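Local coordinates for protein endoglucanase FnCel5A (Fervidobacterium nodosum, PDB 3RJY) that probably hydrolyses internal beta-1,4-glucosidic bonds of cellulose, as a hyperthermophilic TIM-barrel enzyme of glycoside hydrolase family 5, at residues F139-E144 and V174-P179; F208-Q213 and V226-K231; H22-G27 and R53-V58. All coordinates share one frame; numbering follows the deposited sequence.

Interaction 1 (F139-E144 and V174-P179); sequences FEIFNE and VIIDVP. With GLC (alpha-D-glucopyranose), chain C.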
loop_
_atom_site.group_PDB
_atom_site.type_symbol
_atom_site.label_atom_id
_atom_site.label_comp_id
_atom_site.label_asym_id
_atom_site.label_seq_id
_atom_site.Cartn_x
_atom_site.Cartn_y
_atom_site.Cartn_z
ATOM N N PHE A 139 -4.444 -9.165 -4.414
ATOM C CA PHE A 139 -4.966 -8.996 -3.051
ATOM C C PHE A 139 -3.802 -8.634 -2.103
ATOM O O PHE A 139 -2.665 -9.060 -2.318
ATOM C CB PHE A 139 -5.641 -10.288 -2.548
ATOM C CG PHE A 139 -6.844 -10.742 -3.361
ATOM C CD1 PHE A 139 -7.507 -9.885 -4.233
ATOM C CD2 PHE A 139 -7.319 -12.048 -3.227
ATOM C CE1 PHE A 139 -8.623 -10.309 -4.964
ATOM C CE2 PHE A 139 -8.430 -12.488 -3.960
ATOM C CZ PHE A 139 -9.084 -11.617 -4.824
ATOM N N GLU A 140 -4.109 -7.865 -1.062
ATOM C CA GLU A 140 -3.151 -7.522 -0.012
ATOM C C GLU A 140 -3.862 -7.724 1.321
ATOM O O GLU A 140 -4.792 -6.989 1.646
ATOM C CB GLU A 140 -2.688 -6.083 -0.157
ATOM C CG GLU A 140 -1.663 -5.659 0.866
ATOM C CD GLU A 140 -1.239 -4.218 0.690
ATOM O OE1 GLU A 140 -1.719 -3.580 -0.264
ATOM O OE2 GLU A 140 -0.436 -3.716 1.507
ATOM N N ILE A 141 -3.436 -8.742 2.069
ATOM C CA ILE A 141 -4.220 -9.257 3.212
ATOM C C ILE A 141 -4.514 -8.160 4.231
ATOM O O ILE A 141 -5.670 -7.936 4.596
ATOM C CB ILE A 141 -3.552 -10.508 3.875
ATOM C CG1 ILE A 141 -3.653 -11.717 2.931
ATOM C CG2 ILE A 141 -4.185 -10.811 5.238
ATOM C CD1 ILE A 141 -2.775 -12.897 3.319
ATOM N N PHE A 142 -3.470 -7.460 4.659
ATOM C CA PHE A 142 -3.635 -6.385 5.627
ATOM C C PHE A 142 -2.564 -5.330 5.511
ATOM O O PHE A 142 -1.411 -5.644 5.240
ATOM C CB PHE A 142 -3.640 -6.927 7.071
ATOM C CG PHE A 142 -4.036 -5.891 8.094
ATOM C CD1 PHE A 142 -5.282 -5.262 8.013
ATOM C CD2 PHE A 142 -3.162 -5.526 9.117
ATOM C CE1 PHE A 142 -5.661 -4.277 8.962
ATOM C CE2 PHE A 142 -3.528 -4.561 10.066
ATOM C CZ PHE A 142 -4.777 -3.937 9.988
ATOM N N ASN A 143 -2.958 -4.091 5.776
ATOM C CA ASN A 143 -2.053 -2.950 5.819
ATOM C C ASN A 143 -1.411 -2.741 7.184
ATOM O O ASN A 143 -2.104 -2.530 8.185
ATOM C CB ASN A 143 -2.792 -1.676 5.397
ATOM C CG ASN A 143 -1.922 -0.426 5.486
ATOM O OD1 ASN A 143 -2.073 0.401 6.402
ATOM N ND2 ASN A 143 -1.033 -0.265 4.530
ATOM N N GLU A 144 -0.080 -2.802 7.205
ATOM C CA GLU A 144 0.720 -2.427 8.361
ATOM C C GLU A 144 0.287 -3.109 9.652
ATOM O O GLU A 144 -0.309 -2.459 10.531
ATOM C CB GLU A 144 0.746 -0.909 8.540
ATOM C CG GLU A 144 1.553 -0.180 7.471
ATOM C CD GLU A 144 1.670 1.316 7.730
ATOM O OE1 GLU A 144 1.354 1.778 8.844
ATOM O OE2 GLU A 144 2.069 2.037 6.799
ATOM N N VAL A 174 -0.843 -12.407 -4.024
ATOM C CA VAL A 174 -1.224 -11.929 -2.696
ATOM C C VAL A 174 -0.035 -11.249 -2.028
ATOM O O VAL A 174 1.043 -11.812 -1.937
ATOM C CB VAL A 174 -1.815 -13.066 -1.820
ATOM C CG1 VAL A 174 -2.141 -12.558 -0.406
ATOM C CG2 VAL A 174 -3.053 -13.633 -2.472
ATOM N N ILE A 175 -0.245 -10.020 -1.572
ATOM C CA ILE A 175 0.811 -9.201 -1.001
ATOM C C ILE A 175 0.798 -9.272 0.534
ATOM O O ILE A 175 -0.238 -8.992 1.175
ATOM C CB ILE A 175 0.665 -7.706 -1.469
ATOM C CG1 ILE A 175 0.961 -7.572 -2.976
ATOM C CG2 ILE A 175 1.555 -6.754 -0.628
ATOM C CD1 ILE A 175 0.284 -6.366 -3.635
ATOM N N ILE A 176 1.954 -9.634 1.106
ATOM C CA ILE A 176 2.116 -9.776 2.544
ATOM C C ILE A 176 2.913 -8.595 3.141
ATOM O O ILE A 176 4.092 -8.407 2.837
ATOM C CB ILE A 176 2.821 -11.112 2.919
ATOM C CG1 ILE A 176 2.285 -12.301 2.084
ATOM C CG2 ILE A 176 2.728 -11.372 4.420
ATOM C CD1 ILE A 176 0.748 -12.531 2.114
ATOM N N ASP A 177 2.274 -7.832 4.024
ATOM C CA ASP A 177 2.947 -6.710 4.668
ATOM C C ASP A 177 3.926 -7.140 5.743
ATOM O O ASP A 177 3.705 -8.110 6.473
ATOM C CB ASP A 177 1.953 -5.710 5.256
ATOM C CG ASP A 177 1.302 -4.855 4.214
ATOM O OD1 ASP A 177 1.032 -5.365 3.101
ATOM O OD2 ASP A 177 1.012 -3.687 4.530
ATOM N N VAL A 178 5.007 -6.381 5.826
ATOM C CA VAL A 178 5.982 -6.504 6.887
ATOM C C VAL A 178 5.269 -6.050 8.174
ATOM O O VAL A 178 4.419 -5.159 8.110
ATOM C CB VAL A 178 7.251 -5.664 6.515
ATOM C CG1 VAL A 178 8.102 -5.352 7.702
ATOM C CG2 VAL A 178 8.061 -6.399 5.427
ATOM N N PRO A 179 5.562 -6.696 9.325
ATOM C CA PRO A 179 4.921 -6.297 10.574
ATOM C C PRO A 179 5.540 -5.018 11.145
ATOM O O PRO A 179 6.395 -4.415 10.511
ATOM C CB PRO A 179 5.188 -7.493 11.487
ATOM C CG PRO A 179 6.524 -7.994 11.025
ATOM C CD PRO A 179 6.480 -7.844 9.530
HETATM C C1 GLC C . 3.540 4.562 11.524
HETATM C C2 GLC C . 4.508 3.703 10.688
HETATM C C3 GLC C . 4.626 4.177 9.247
HETATM C C4 GLC C . 3.272 4.376 8.568
HETATM C C5 GLC C . 2.258 5.041 9.492
HETATM C C6 GLC C . 0.913 4.284 9.602
HETATM O O1 GLC C . 4.180 5.118 12.680
HETATM O O2 GLC C . 5.779 3.655 11.285
HETATM O O3 GLC C . 5.321 3.190 8.537
HETATM O O4 GLC C . 3.429 5.236 7.460
HETATM O O5 GLC C . 2.860 5.524 10.709
HETATM O O6 GLC C . 0.345 4.466 8.309
HETATM O O HOH W 1 -0.658 -8.067 3.723
#

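Interaction 2 (F208-Q213 and V226-K231); sequences FNFTHQ and VKWEGK. With GLC (alpha-D-glucopyranose), chain D.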
loop_
_atom_site.group_PDB
_atom_site.type_symbol
_atom_site.label_atom_id
_atom_site.label_comp_id
_atom_site.label_asym_id
_atom_site.label_seq_id
_atom_site.Cartn_x
_atom_site.Cartn_y
_atom_site.Cartn_z
ATOM N N PHE A 208 11.127 9.956 9.562
ATOM C CA PHE A 208 9.742 10.288 9.929
ATOM C C PHE A 208 9.521 11.764 10.289
ATOM O O PHE A 208 8.497 12.339 9.943
ATOM C CB PHE A 208 9.247 9.383 11.065
ATOM C CG PHE A 208 7.751 9.389 11.226
ATOM C CD1 PHE A 208 6.948 8.606 10.395
ATOM C CD2 PHE A 208 7.146 10.174 12.201
ATOM C CE1 PHE A 208 5.562 8.599 10.548
ATOM C CE2 PHE A 208 5.759 10.182 12.355
ATOM C CZ PHE A 208 4.963 9.396 11.527
ATOM N N ASN A 209 10.483 12.361 10.982
ATOM C CA ASN A 209 10.419 13.792 11.312
ATOM C C ASN A 209 10.589 14.725 10.099
ATOM O O ASN A 209 10.390 15.933 10.216
ATOM C CB ASN A 209 11.405 14.147 12.437
ATOM C CG ASN A 209 12.847 14.275 11.957
ATOM O OD1 ASN A 209 13.277 13.599 11.026
ATOM N ND2 ASN A 209 13.601 15.146 12.610
ATOM N N PHE A 210 10.984 14.166 8.952
ATOM C CA PHE A 210 10.936 14.902 7.684
ATOM C C PHE A 210 9.604 14.672 6.974
ATOM O O PHE A 210 8.867 15.622 6.709
ATOM C CB PHE A 210 12.102 14.555 6.740
ATOM C CG PHE A 210 11.908 15.084 5.343
ATOM C CD1 PHE A 210 11.975 16.451 5.090
ATOM C CD2 PHE A 210 11.630 14.216 4.282
ATOM C CE1 PHE A 210 11.765 16.941 3.819
ATOM C CE2 PHE A 210 11.419 14.701 2.999
ATOM C CZ PHE A 210 11.480 16.062 2.763
ATOM N N THR A 211 9.291 13.414 6.670
ATOM C CA THR A 211 8.099 13.097 5.871
ATOM C C THR A 211 6.785 13.486 6.544
ATOM O O THR A 211 5.803 13.785 5.865
ATOM C CB THR A 211 8.019 11.605 5.461
ATOM O OG1 THR A 211 7.979 10.785 6.633
ATOM C CG2 THR A 211 9.208 11.199 4.576
ATOM N N HIS A 212 6.760 13.479 7.872
ATOM C CA HIS A 212 5.515 13.743 8.588
ATOM C C HIS A 212 5.534 15.014 9.410
ATOM O O HIS A 212 4.731 15.167 10.335
ATOM C CB HIS A 212 5.110 12.535 9.442
ATOM C CG HIS A 212 4.624 11.380 8.625
ATOM N ND1 HIS A 212 3.290 11.026 8.550
ATOM C CD2 HIS A 212 5.290 10.524 7.814
ATOM C CE1 HIS A 212 3.160 9.993 7.735
ATOM N NE2 HIS A 212 4.358 9.670 7.277
ATOM N N GLN A 213 6.442 15.925 9.064
ATOM C CA GLN A 213 6.506 17.239 9.713
ATOM C C GLN A 213 5.242 18.044 9.440
ATOM O O GLN A 213 4.802 18.172 8.288
ATOM C CB GLN A 213 7.762 18.010 9.294
ATOM C CG GLN A 213 7.832 18.445 7.823
ATOM C CD GLN A 213 9.180 19.075 7.494
ATOM O OE1 GLN A 213 9.458 20.201 7.899
ATOM N NE2 GLN A 213 10.024 18.342 6.771
ATOM N N VAL A 226 12.026 21.096 8.731
ATOM C CA VAL A 226 12.975 19.996 8.551
ATOM C C VAL A 226 13.292 19.809 7.064
ATOM O O VAL A 226 12.386 19.650 6.232
ATOM C CB VAL A 226 12.480 18.675 9.187
ATOM C CG1 VAL A 226 13.571 17.612 9.099
ATOM C CG2 VAL A 226 12.076 18.891 10.640
ATOM N N LYS A 227 14.578 19.862 6.739
ATOM C CA LYS A 227 15.044 19.724 5.366
ATOM C C LYS A 227 15.515 18.312 5.075
ATOM O O LYS A 227 15.947 17.592 5.963
ATOM C CB LYS A 227 16.200 20.702 5.050
ATOM C CG LYS A 227 15.830 22.166 5.051
ATOM C CD LYS A 227 16.344 22.860 3.783
ATOM C CE LYS A 227 17.766 23.375 3.909
ATOM N NZ LYS A 227 17.774 24.654 4.678
ATOM N N TRP A 228 15.408 17.926 3.812
ATOM C CA TRP A 228 16.118 16.770 3.305
ATOM C C TRP A 228 16.881 17.253 2.086
ATOM O O TRP A 228 16.295 17.774 1.130
ATOM C CB TRP A 228 15.170 15.619 2.981
ATOM C CG TRP A 228 15.896 14.318 2.891
ATOM C CD1 TRP A 228 16.101 13.415 3.892
ATOM C CD2 TRP A 228 16.513 13.772 1.716
ATOM N NE1 TRP A 228 16.818 12.331 3.413
ATOM C CE2 TRP A 228 17.083 12.529 2.080
ATOM C CE3 TRP A 228 16.645 14.218 0.387
ATOM C CZ2 TRP A 228 17.777 11.731 1.167
ATOM C CZ3 TRP A 228 17.336 13.419 -0.521
ATOM C CH2 TRP A 228 17.895 12.197 -0.127
ATOM N N GLU A 229 18.201 17.090 2.139
ATOM C CA GLU A 229 19.092 17.854 1.264
ATOM C C GLU A 229 19.828 17.035 0.207
ATOM O O GLU A 229 20.485 17.608 -0.657
ATOM C CB GLU A 229 20.081 18.674 2.106
ATOM C CG GLU A 229 19.418 19.791 2.898
ATOM C CD GLU A 229 20.384 20.489 3.841
ATOM O OE1 GLU A 229 20.686 21.672 3.604
ATOM O OE2 GLU A 229 20.853 19.857 4.815
ATOM N N GLY A 230 19.725 15.711 0.272
ATOM C CA GLY A 230 20.409 14.859 -0.696
ATOM C C GLY A 230 21.914 14.813 -0.494
ATOM O O GLY A 230 22.670 14.532 -1.433
ATOM N N LYS A 231 22.350 15.097 0.731
ATOM C CA LYS A 231 23.741 14.940 1.115
ATOM C C LYS A 231 24.104 13.466 0.980
ATOM O O LYS A 231 23.237 12.605 1.080
ATOM C CB LYS A 231 23.965 15.433 2.550
ATOM C CG LYS A 231 24.030 16.962 2.675
ATOM C CD LYS A 231 23.872 17.416 4.115
ATOM C CE LYS A 231 24.814 18.570 4.442
ATOM N NZ LYS A 231 26.274 18.159 4.483
HETATM C C1 GLC D . -2.028 6.612 5.763
HETATM C C2 GLC D . -0.583 6.534 5.233
HETATM C C3 GLC D . 0.424 7.191 6.166
HETATM C C4 GLC D . 0.021 8.603 6.587
HETATM C C5 GLC D . -1.467 8.705 6.904
HETATM C C6 GLC D . -2.193 9.850 6.158
HETATM O O1 GLC D . -2.620 5.311 5.893
HETATM O O2 GLC D . -0.211 5.202 4.983
HETATM O O3 GLC D . 1.639 7.279 5.474
HETATM O O4 GLC D . 0.708 8.950 7.770
HETATM O O5 GLC D . -2.108 7.415 6.945
HETATM O O6 GLC D . -1.758 10.286 4.871
#

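Interaction 3 (H22-G27 and R53-V58); sequences HGINMG and RGFDSV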
loop_
_atom_site.group_PDB
_atom_site.type_symbol
_atom_site.label_atom_id
_atom_site.label_comp_id
_atom_site.label_asym_id
_atom_site.label_seq_id
_atom_site.Cartn_x
_atom_site.Cartn_y
_atom_site.Cartn_z
ATOM N N HIS A 22 5.693 1.196 -11.353
ATOM C CA HIS A 22 5.594 2.449 -10.598
ATOM C C HIS A 22 4.124 2.790 -10.480
ATOM O O HIS A 22 3.462 3.075 -11.471
ATOM C CB HIS A 22 6.323 3.585 -11.312
ATOM C CG HIS A 22 7.802 3.409 -11.370
ATOM N ND1 HIS A 22 8.401 2.408 -12.104
ATOM C CD2 HIS A 22 8.811 4.125 -10.812
ATOM C CE1 HIS A 22 9.716 2.498 -11.975
ATOM N NE2 HIS A 22 9.989 3.533 -11.200
ATOM N N GLY A 23 3.623 2.758 -9.257
ATOM C CA GLY A 23 2.216 2.933 -9.020
ATOM C C GLY A 23 1.945 4.084 -8.085
ATOM O O GLY A 23 2.862 4.837 -7.719
ATOM N N ILE A 24 0.671 4.210 -7.715
ATOM C CA ILE A 24 0.218 5.281 -6.835
ATOM C C ILE A 24 -0.941 4.788 -5.966
ATOM O O ILE A 24 -1.699 3.923 -6.380
ATOM C CB ILE A 24 -0.142 6.571 -7.647
ATOM C CG1 ILE A 24 -0.172 7.811 -6.748
ATOM C CG2 ILE A 24 -1.404 6.394 -8.430
ATOM C CD1 ILE A 24 -0.030 9.118 -7.507
ATOM N N ASN A 25 -1.013 5.307 -4.744
ATOM C CA ASN A 25 -2.085 4.984 -3.800
ATOM C C ASN A 25 -3.277 5.932 -3.990
ATOM O O ASN A 25 -3.097 7.141 -4.103
ATOM C CB ASN A 25 -1.561 5.112 -2.367
ATOM C CG ASN A 25 -0.827 3.877 -1.888
ATOM O OD1 ASN A 25 -1.433 2.958 -1.327
ATOM N ND2 ASN A 25 0.488 3.860 -2.068
ATOM N N MET A 26 -4.484 5.379 -4.015
ATOM C CA MET A 26 -5.705 6.180 -4.007
ATOM C C MET A 26 -6.083 6.424 -2.535
ATOM O O MET A 26 -6.947 5.755 -1.980
ATOM C CB MET A 26 -6.802 5.442 -4.783
ATOM C CG MET A 26 -8.116 6.166 -4.905
ATOM S SD MET A 26 -8.101 7.695 -5.879
ATOM C CE MET A 26 -7.726 7.118 -7.535
ATOM N N GLY A 27 -5.392 7.378 -1.917
ATOM C CA GLY A 27 -5.444 7.599 -0.467
ATOM C C GLY A 27 -6.638 8.430 -0.078
ATOM O O GLY A 27 -7.219 9.103 -0.925
ATOM N N ARG A 53 -0.760 9.634 -17.238
ATOM C CA ARG A 53 0.492 10.198 -16.738
ATOM C C ARG A 53 1.674 9.194 -16.793
ATOM O O ARG A 53 2.837 9.599 -16.885
ATOM C CB ARG A 53 0.296 10.750 -15.319
ATOM C CG ARG A 53 1.506 11.512 -14.745
ATOM C CD ARG A 53 2.014 12.663 -15.680
ATOM N NE ARG A 53 3.250 13.250 -15.161
ATOM C CZ ARG A 53 4.463 12.732 -15.338
ATOM N NH1 ARG A 53 4.618 11.613 -16.051
ATOM N NH2 ARG A 53 5.518 13.331 -14.801
ATOM N N GLY A 54 1.375 7.896 -16.726
ATOM C CA GLY A 54 2.398 6.853 -16.910
ATOM C C GLY A 54 2.508 5.828 -15.788
ATOM O O GLY A 54 3.371 4.951 -15.839
ATOM N N PHE A 55 1.648 5.932 -14.774
ATOM C CA PHE A 55 1.645 4.951 -13.688
ATOM C C PHE A 55 1.188 3.586 -14.213
ATOM O O PHE A 55 0.373 3.507 -15.140
ATOM C CB PHE A 55 0.780 5.421 -12.513
ATOM C CG PHE A 55 1.314 6.661 -11.832
ATOM C CD1 PHE A 55 2.278 6.562 -10.826
ATOM C CD2 PHE A 55 0.856 7.926 -12.203
ATOM C CE1 PHE A 55 2.766 7.691 -10.202
ATOM C CE2 PHE A 55 1.347 9.056 -11.584
ATOM C CZ PHE A 55 2.301 8.940 -10.577
ATOM N N ASP A 56 1.740 2.523 -13.647
ATOM C CA ASP A 56 1.431 1.170 -14.101
ATOM C C ASP A 56 0.303 0.562 -13.282
ATOM O O ASP A 56 -0.437 -0.303 -13.763
ATOM C CB ASP A 56 2.681 0.291 -13.992
ATOM C CG ASP A 56 3.817 0.813 -14.827
ATOM O OD1 ASP A 56 3.643 0.910 -16.064
ATOM O OD2 ASP A 56 4.880 1.148 -14.257
ATOM N N SER A 57 0.194 1.015 -12.034
ATOM C CA SER A 57 -0.676 0.379 -11.069
ATOM C C SER A 57 -1.288 1.387 -10.113
ATOM O O SER A 57 -0.805 2.517 -10.003
ATOM C CB SER A 57 0.103 -0.681 -10.288
ATOM O OG SER A 57 1.151 -0.091 -9.535
ATOM N N VAL A 58 -2.350 0.960 -9.427
ATOM C CA VAL A 58 -2.984 1.747 -8.379
ATOM C C VAL A 58 -3.237 0.825 -7.167
ATOM O O VAL A 58 -3.745 -0.291 -7.316
ATOM C CB VAL A 58 -4.309 2.462 -8.881
ATOM C CG1 VAL A 58 -5.348 1.449 -9.415
ATOM C CG2 VAL A 58 -4.927 3.313 -7.782
HETATM O O HOH W 2 7.599 0.676 -14.324
#

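Interaction 1 (F139-E144 and V174-P179)
Two buried acids face each other at close range: E140 OE2 lies 2.7 Å from D177 OD1. The side chains cross at about a right angle, with carboxylate planes 38° apart. E140 gets there fully extended, CG anti to the backbone N (chi1 -178°), while its OE1 forms a salt bridge with R59. The other oxygen of D177 serves the backbone: E144 N donates to D177 OD2 over 3.0 Å in a nearly straight bond, arriving on the anti side and well out of the carboxylate plane. Behind this pair the strands run parallel, I175 N bonding to F139 O at 2.7 Å and I141 N only weakly to I175 O. Beyond that point the strands part, and water 1 bridges them, accepting from F142 N and D177 N and donating to I175 O. Next to helix 151-166, I141 CD1 lies 3.7 Å from I176 CD1, the two side chains running alongside each other. E144 reaches the sugar pocket, where its OE2 is bonded to H203 ND1. So short an approach implies that one of the paired acids, E140 or D177, probably holds a proton, while D177 also holds the backbone N-H of E144.

Interaction 2 (F208-Q213 and V226-K231)
The phenyl ring of F210 and the side-chain amide of Q213 both meet the backbone of V226, and the ring also takes W228 CB on one face. W228 CB sits almost on the normal of the F210 ring, 3.6 Å from its centroid, a CH-pi contact over the middle of that face. The indole does not follow it there. With CG anti to the backbone N (chi1 -161°), it swings away, and its five-membered ring is inclined at 41° to the phenyl plane. At the rim of the same phenyl ring, near its plane, the carbonyl of V226 comes in, V226 O lying 3.4 Å from F210 CD1.

Q213 reads both polar groups of V226 with one amide. Its OE1 accepts V226 N at 2.8 Å, in a noticeably bent bond, while its NE2 donates to V226 O at the same 2.8 Å and nearly straight, the acceptor lying in the amide plane. NE2 also donates to F210 O at 3.0 Å, again in that plane, and the three bonds fix the rotation of the amide. The isopropyl group of V226 packs on the helix, CG2 resting 3.4 Å from N209 O and CG1 against F210 CB.

Helix 208-211 is thereby tied to the loop that precedes helix 232-251. Helix 269-285 flanks both aromatics: its W275 meets W228 edge-to-face and also touches the F210 ring. Between F210 and Q213 in the chain, H212 belongs to the glucose pocket, and T211 OG1 bonds back to Y205 O, just after barrel strand 198-204.

Interaction 3 (H22-G27 and R53-V58)
D56 OD2 takes two bonds at once, from H22 N and from water 2. The H22 N bond is 3.0 Å long and practically straight at 178°, and it uses the anti lone pair of the carboxylate oxygen. Water 2 donates to D56 OD2 at 2.8 Å and also meets H22 ND1, while the far nitrogen of that imidazole, NE2, is bonded to E284. The backbone of D56 answers in turn: D56 N donates to H22 O over 2.8 Å, so that one residue engages both the N-H and the carbonyl of H22.

Farther along, I24 N bonds to S57 O at 3.2 Å, approaching from above the carbonyl plane, and I24 pairs with V58 in parallel register. S57 OG lies 3.2 Å from G23 CA, a closeness permitted by the absence of a side chain at G23, and S57 OG itself is bonded to I20 O. On the face that carries I24, F55 presents a ring face to I24 CB, offset toward the rim, and the end of the isoleucine continues along the ring, with CD1 3.9 Å from F55 CZ. I50 of helix 45-53 packs against both residues.

G54, with positive phi, closes that helix in a Schellman motif and turns the chain toward strand 57-60. Strand 22-25, helix 45-53 and strand 57-60 thus make a beta-alpha-beta crossover of the kind from which the (beta/alpha)8 TIM barrel is built.

Overall arrangement
Interactions 1 and 3 both join neighbouring parallel strands of the same eight-stranded barrel, each across a beta-alpha-beta unit, and both are buried; their centres lie about 18 Å apart. Interaction 2 is more peripheral and only partly buried, its centre about 21 Å from that of the chain, and it ties a short helix to a loop without any strand pairing. The chemistry follows these places. In interaction 1 two acids pair in the buried interior, while E144 reaches the sugar; in interaction 3 a carboxylate and a water secure the start of a strand; in interaction 2 an amide and aromatic rings hold irregular backbone. Interactions 1 and 2 each contain a residue of a glucose pocket, E144 and H212.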